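Local coordinates for dual specificity protein phosphatase 18 (PDB 2ESB) that removes phosphate from tyrosine and, less readily, threonine residues of MAP kinase peptides as a dual-specificity member of the protein-tyrosine phosphatase family, at residues 46-51 and 65-70; 54-59 and 103-108. One frame throughout, in Å; residues are numbered along the deposited sequence.

Contact 1: residues 46-51 and 65-70; sequences ITMVIN and QYMQVP
V49 and N51 pair with Y66 and Q68 in a parallel register, the strand axes of 48-51 and 65-68 coming within 4.7 Å at 15°, with five backbone hydrogen bonds, the first from Q65 N to T47 O, the last from V69 N to N51 O (2.8 Å). On one face the bent chain of M48 lays its SD against the terminal amide of Q65, 3.4 Å from CD, while its CE reaches M67 CG at 3.7 Å; I50 CG2 also meets that CG. On the opposite face the Y66 ring stands beside V49, with CD2 3.5 Å from V49 CB. The amides of N51 and Q68 stack with planes 13° apart, ND2 of N51 lying 3.7 Å from CD of Q68. Paired on one face, both carry CG anti to the backbone N (chi1 -172° in Q68), and their amides run out side by side. S53 binds N51 OD1 through OG and Q68 NE2 through O. A leucine in place of Q68 would probably leave S53 O without this donor and N51 without its stacked amide. Two neighbouring parallel strands, with 65-68 outermost, thus form one margin of the central sheet of the protein-tyrosine phosphatase fold.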
loop_
_atom_site.group_PDB
_atom_site.type_symbol
_atom_site.label_atom_id
_atom_site.label_comp_id
_atom_site.label_asym_id
_atom_site.label_seq_id
_atom_site.Cartn_x
_atom_site.Cartn_y
_atom_site.Cartn_z
ATOM N N ILE A 46 10.533 -0.891 -12.935
ATOM C CA ILE A 46 10.558 -0.801 -11.476
ATOM C C ILE A 46 12.007 -0.667 -10.978
ATOM O O ILE A 46 12.872 -1.463 -11.351
ATOM C CB ILE A 46 9.939 -2.055 -10.821
ATOM C CG1 ILE A 46 8.512 -2.285 -11.335
ATOM C CG2 ILE A 46 9.929 -1.885 -9.307
ATOM C CD1 ILE A 46 7.580 -1.104 -11.132
ATOM N N THR A 47 12.268 0.314 -10.119
ATOM C CA THR A 47 13.623 0.526 -9.594
ATOM C C THR A 47 13.710 0.335 -8.095
ATOM O O THR A 47 14.807 0.228 -7.534
ATOM C CB THR A 47 14.143 1.949 -9.907
ATOM O OG1 THR A 47 13.252 2.924 -9.355
ATOM C CG2 THR A 47 14.254 2.161 -11.402
ATOM N N MET A 48 12.546 0.294 -7.453
ATOM C CA MET A 48 12.453 0.127 -6.010
ATOM C C MET A 48 11.343 -0.867 -5.670
ATOM O O MET A 48 10.218 -0.735 -6.150
ATOM C CB MET A 48 12.131 1.473 -5.344
ATOM C CG MET A 48 12.077 1.414 -3.813
ATOM S SD MET A 48 13.728 1.230 -3.091
ATOM C CE MET A 48 13.382 0.171 -1.692
ATOM N N VAL A 49 11.669 -1.858 -4.849
ATOM C CA VAL A 49 10.697 -2.858 -4.424
ATOM C C VAL A 49 10.568 -2.814 -2.904
ATOM O O VAL A 49 11.550 -2.988 -2.175
ATOM C CB VAL A 49 11.120 -4.284 -4.850
ATOM C CG1 VAL A 49 10.152 -5.306 -4.259
ATOM C CG2 VAL A 49 11.131 -4.398 -6.386
ATOM N N ILE A 50 9.353 -2.567 -2.429
ATOM C CA ILE A 50 9.088 -2.503 -0.999
ATOM C C ILE A 50 8.189 -3.675 -0.622
ATOM O O ILE A 50 7.014 -3.718 -0.970
ATOM C CB ILE A 50 8.397 -1.183 -0.608
ATOM C CG1 ILE A 50 9.270 0.007 -1.034
ATOM C CG2 ILE A 50 8.185 -1.153 0.900
ATOM C CD1 ILE A 50 8.722 1.390 -0.630
ATOM N N ASN A 51 8.776 -4.629 0.086
ATOM C CA ASN A 51 8.111 -5.849 0.509
ATOM C C ASN A 51 7.490 -5.614 1.878
ATOM O O ASN A 51 8.185 -5.547 2.893
ATOM C CB ASN A 51 9.166 -6.972 0.523
ATOM C CG ASN A 51 8.642 -8.305 1.042
ATOM O OD1 ASN A 51 7.554 -8.408 1.606
ATOM N ND2 ASN A 51 9.453 -9.338 0.870
ATOM N N GLN A 65 16.459 -1.841 -6.291
ATOM C CA GLN A 65 16.686 -1.686 -4.855
ATOM C C GLN A 65 15.538 -2.343 -4.101
ATOM O O GLN A 65 14.387 -2.216 -4.506
ATOM C CB GLN A 65 16.760 -0.196 -4.491
ATOM C CG GLN A 65 17.222 0.053 -3.064
ATOM C CD GLN A 65 17.065 1.512 -2.647
ATOM O OE1 GLN A 65 17.296 2.425 -3.444
ATOM N NE2 GLN A 65 16.677 1.735 -1.391
ATOM N N TYR A 66 15.851 -3.047 -3.011
ATOM C CA TYR A 66 14.834 -3.740 -2.219
ATOM C C TYR A 66 14.882 -3.378 -0.738
ATOM O O TYR A 66 15.930 -3.009 -0.212
ATOM C CB TYR A 66 15.016 -5.270 -2.310
ATOM C CG TYR A 66 14.872 -5.867 -3.694
ATOM C CD1 TYR A 66 15.910 -5.793 -4.621
ATOM C CD2 TYR A 66 13.694 -6.505 -4.073
ATOM C CE1 TYR A 66 15.782 -6.342 -5.896
ATOM C CE2 TYR A 66 13.550 -7.061 -5.360
ATOM C CZ TYR A 66 14.598 -6.976 -6.262
ATOM O OH TYR A 66 14.475 -7.527 -7.521
ATOM N N MET A 67 13.740 -3.491 -0.073
ATOM C CA MET A 67 13.670 -3.261 1.363
ATOM C C MET A 67 12.460 -4.027 1.875
ATOM O O MET A 67 11.592 -4.437 1.100
ATOM C CB MET A 67 13.538 -1.774 1.705
ATOM C CG MET A 67 12.158 -1.194 1.486
ATOM S SD MET A 67 12.122 0.517 2.060
ATOM C CE MET A 67 11.860 0.206 3.823
ATOM N N GLN A 68 12.393 -4.221 3.183
ATOM C CA GLN A 68 11.284 -4.962 3.749
ATOM C C GLN A 68 10.748 -4.311 5.005
ATOM O O GLN A 68 11.514 -3.824 5.846
ATOM C CB GLN A 68 11.736 -6.391 4.054
ATOM C CG GLN A 68 10.627 -7.342 4.475
ATOM C CD GLN A 68 10.998 -8.787 4.208
ATOM O OE1 GLN A 68 12.062 -9.075 3.652
ATOM N NE2 GLN A 68 10.121 -9.704 4.590
ATOM N N VAL A 69 9.420 -4.287 5.098
ATOM C CA VAL A 69 8.687 -3.745 6.244
ATOM C C VAL A 69 8.047 -5.018 6.778
ATOM O O VAL A 69 6.992 -5.441 6.298
ATOM C CB VAL A 69 7.602 -2.759 5.785
ATOM C CG1 VAL A 69 6.852 -2.187 6.999
ATOM C CG2 VAL A 69 8.247 -1.655 4.981
ATOM N N PRO A 70 8.682 -5.644 7.782
ATOM C CA PRO A 70 8.222 -6.893 8.393
ATOM C C PRO A 70 6.978 -6.854 9.269
ATOM O O PRO A 70 7.084 -6.833 10.493
ATOM C CB PRO A 70 9.458 -7.355 9.165
ATOM C CG PRO A 70 9.973 -6.056 9.705
ATOM C CD PRO A 70 9.870 -5.126 8.497
#

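Contact 2: residues 54-59 and 103-108; sequences VEVVNT and HCAAGV
A side-chain hydrogen bond and a small apolar contact join two parts of the fold here: N58 and V56, from the loop between strands 48-51 and 65-68, meet H103, at the end of strand 100-103, and A105, in the loop that leads on to helix 110-122. N58 ND2 donates to H103 NE2 at 3.0 Å, with an N-H...N angle of 164°. The acceptor lies in the plane of the N58 amide, but the donor sits 29° out of the imidazole plane, and the two flat groups are nearly perpendicular. Across the same ring, ND1 donates a hydrogen bond to the backbone O of C104 (3.0 Å). With one nitrogen accepting and the other donating, the rotation of H103 is fixed and its neutral, ND1-protonated form is probably favoured. The ring is brought to N58 by a chi1 of 80°, which sets CG between the backbone N and the carbonyl carbon.

V56 divides its two methyls: CG1 comes to the ring edge, 3.8 Å from CE1 of H103, whereas CG2 rests 3.7 Å from CA of A105. Beyond it, E55 OE2 passes A105 CB on its way to a salt bridge with R110. H103 and C104 open the HCxxGxxR signature of protein-tyrosine phosphatases, the phosphate-binding P-loop, in which C104 is the predicted phosphocysteine nucleophile.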
loop_
_atom_site.group_PDB
_atom_site.type_symbol
_atom_site.label_atom_id
_atom_site.label_comp_id
_atom_site.label_asym_id
_atom_site.label_seq_id
_atom_site.Cartn_x
_atom_site.Cartn_y
_atom_site.Cartn_z
ATOM N N VAL A 54 6.358 -10.156 6.492
ATOM C CA VAL A 54 7.363 -10.790 7.311
ATOM C C VAL A 54 7.841 -12.030 6.568
ATOM O O VAL A 54 9.028 -12.339 6.540
ATOM C CB VAL A 54 6.763 -11.270 8.657
ATOM C CG1 VAL A 54 7.811 -12.016 9.462
ATOM C CG2 VAL A 54 6.249 -10.083 9.448
ATOM N N GLU A 55 6.892 -12.699 5.926
ATOM C CA GLU A 55 7.134 -13.982 5.283
ATOM C C GLU A 55 7.566 -14.110 3.823
ATOM O O GLU A 55 8.126 -15.136 3.448
ATOM C CB GLU A 55 5.895 -14.863 5.506
ATOM C CG GLU A 55 4.728 -14.602 4.539
ATOM C CD GLU A 55 3.856 -13.407 4.921
ATOM O OE1 GLU A 55 4.253 -12.600 5.789
ATOM O OE2 GLU A 55 2.759 -13.280 4.341
ATOM N N VAL A 56 7.312 -13.104 2.994
ATOM C CA VAL A 56 7.690 -13.198 1.585
ATOM C C VAL A 56 9.167 -12.902 1.355
ATOM O O VAL A 56 9.701 -11.901 1.841
ATOM C CB VAL A 56 6.839 -12.230 0.719
ATOM C CG1 VAL A 56 7.166 -12.412 -0.764
ATOM C CG2 VAL A 56 5.356 -12.476 0.981
ATOM N N VAL A 57 9.827 -13.785 0.614
ATOM C CA VAL A 57 11.239 -13.607 0.299
ATOM C C VAL A 57 11.390 -13.044 -1.118
ATOM O O VAL A 57 10.749 -13.527 -2.051
ATOM C CB VAL A 57 11.995 -14.946 0.372
ATOM C CG1 VAL A 57 13.391 -14.787 -0.260
ATOM C CG2 VAL A 57 12.081 -15.414 1.828
ATOM N N ASN A 58 12.223 -12.019 -1.276
ATOM C CA ASN A 58 12.472 -11.435 -2.597
ATOM C C ASN A 58 13.715 -12.031 -3.255
ATOM O O ASN A 58 14.710 -12.312 -2.578
ATOM C CB ASN A 58 12.744 -9.923 -2.501
ATOM C CG ASN A 58 11.498 -9.106 -2.262
ATOM O OD1 ASN A 58 11.369 -8.446 -1.240
ATOM N ND2 ASN A 58 10.574 -9.142 -3.220
ATOM N N THR A 59 13.653 -12.192 -4.575
ATOM C CA THR A 59 14.800 -12.625 -5.359
ATOM C C THR A 59 15.391 -11.238 -5.642
ATOM O O THR A 59 14.663 -10.340 -6.055
ATOM C CB THR A 59 14.378 -13.262 -6.700
ATOM O OG1 THR A 59 13.535 -14.396 -6.455
ATOM C CG2 THR A 59 15.610 -13.719 -7.488
ATOM N N HIS A 103 4.537 -4.428 -2.510
ATOM C CA HIS A 103 3.893 -5.738 -2.567
ATOM C C HIS A 103 3.900 -6.401 -1.195
ATOM O O HIS A 103 4.643 -6.013 -0.294
ATOM C CB HIS A 103 4.597 -6.664 -3.570
ATOM C CG HIS A 103 5.846 -7.305 -3.040
ATOM N ND1 HIS A 103 5.837 -8.497 -2.346
ATOM C CD2 HIS A 103 7.148 -6.927 -3.119
ATOM C CE1 HIS A 103 7.077 -8.829 -2.028
ATOM N NE2 HIS A 103 7.891 -7.894 -2.486
ATOM N N CYS A 104 3.032 -7.385 -1.032
ATOM C CA CYS A 104 2.988 -8.155 0.197
ATOM C C CYS A 104 2.800 -9.589 -0.308
ATOM O O CYS A 104 3.386 -9.944 -1.341
ATOM C CB CYS A 104 1.865 -7.663 1.134
ATOM S SG CYS A 104 0.220 -7.403 0.422
ATOM N N ALA A 105 2.032 -10.426 0.375
ATOM C CA ALA A 105 1.871 -11.789 -0.129
ATOM C C ALA A 105 0.824 -11.837 -1.238
ATOM O O ALA A 105 1.075 -12.380 -2.316
ATOM C CB ALA A 105 1.494 -12.749 1.014
ATOM N N ALA A 106 -0.342 -11.249 -0.991
ATOM C CA ALA A 106 -1.414 -11.261 -1.990
ATOM C C ALA A 106 -1.684 -9.907 -2.641
ATOM O O ALA A 106 -2.464 -9.826 -3.578
ATOM C CB ALA A 106 -2.703 -11.773 -1.348
ATOM N N GLY A 107 -1.062 -8.841 -2.142
ATOM C CA GLY A 107 -1.325 -7.530 -2.719
ATOM C C GLY A 107 -2.747 -7.092 -2.391
ATOM O O GLY A 107 -3.391 -6.369 -3.153
ATOM N N VAL A 108 -3.234 -7.535 -1.238
ATOM C CA VAL A 108 -4.593 -7.222 -0.820
ATOM C C VAL A 108 -4.716 -6.322 0.396
ATOM O O VAL A 108 -5.440 -5.330 0.364
ATOM C CB VAL A 108 -5.383 -8.531 -0.522
ATOM C CG1 VAL A 108 -6.672 -8.221 0.250
ATOM C CG2 VAL A 108 -5.708 -9.245 -1.841
#

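In the fold
N51 ties the two contacts together. From the end of its strand in contact 1 its ND2 reaches both V56 O at 2.8 Å and N58 OD1 at 3.0 Å, probably by hydrogen bonds, so that the amide of N58 is held from the strand while its own ND2 serves H103. Strand 100-103 neighbours 48-51 in the sheet, and segment 103-108 continues from its end. The contact centres are about 10 Å apart. The nearest side-chain atoms of N51 and C104 are about 6 Å apart, so contact 1 reaches the neighbourhood of the predicted catalytic cysteine. A bound EPE molecule, probably from the crystallisation liquor, has its sulfonate hydrogen-bonded to A106 N and V108 N, consistent with a phosphate-binding pocket.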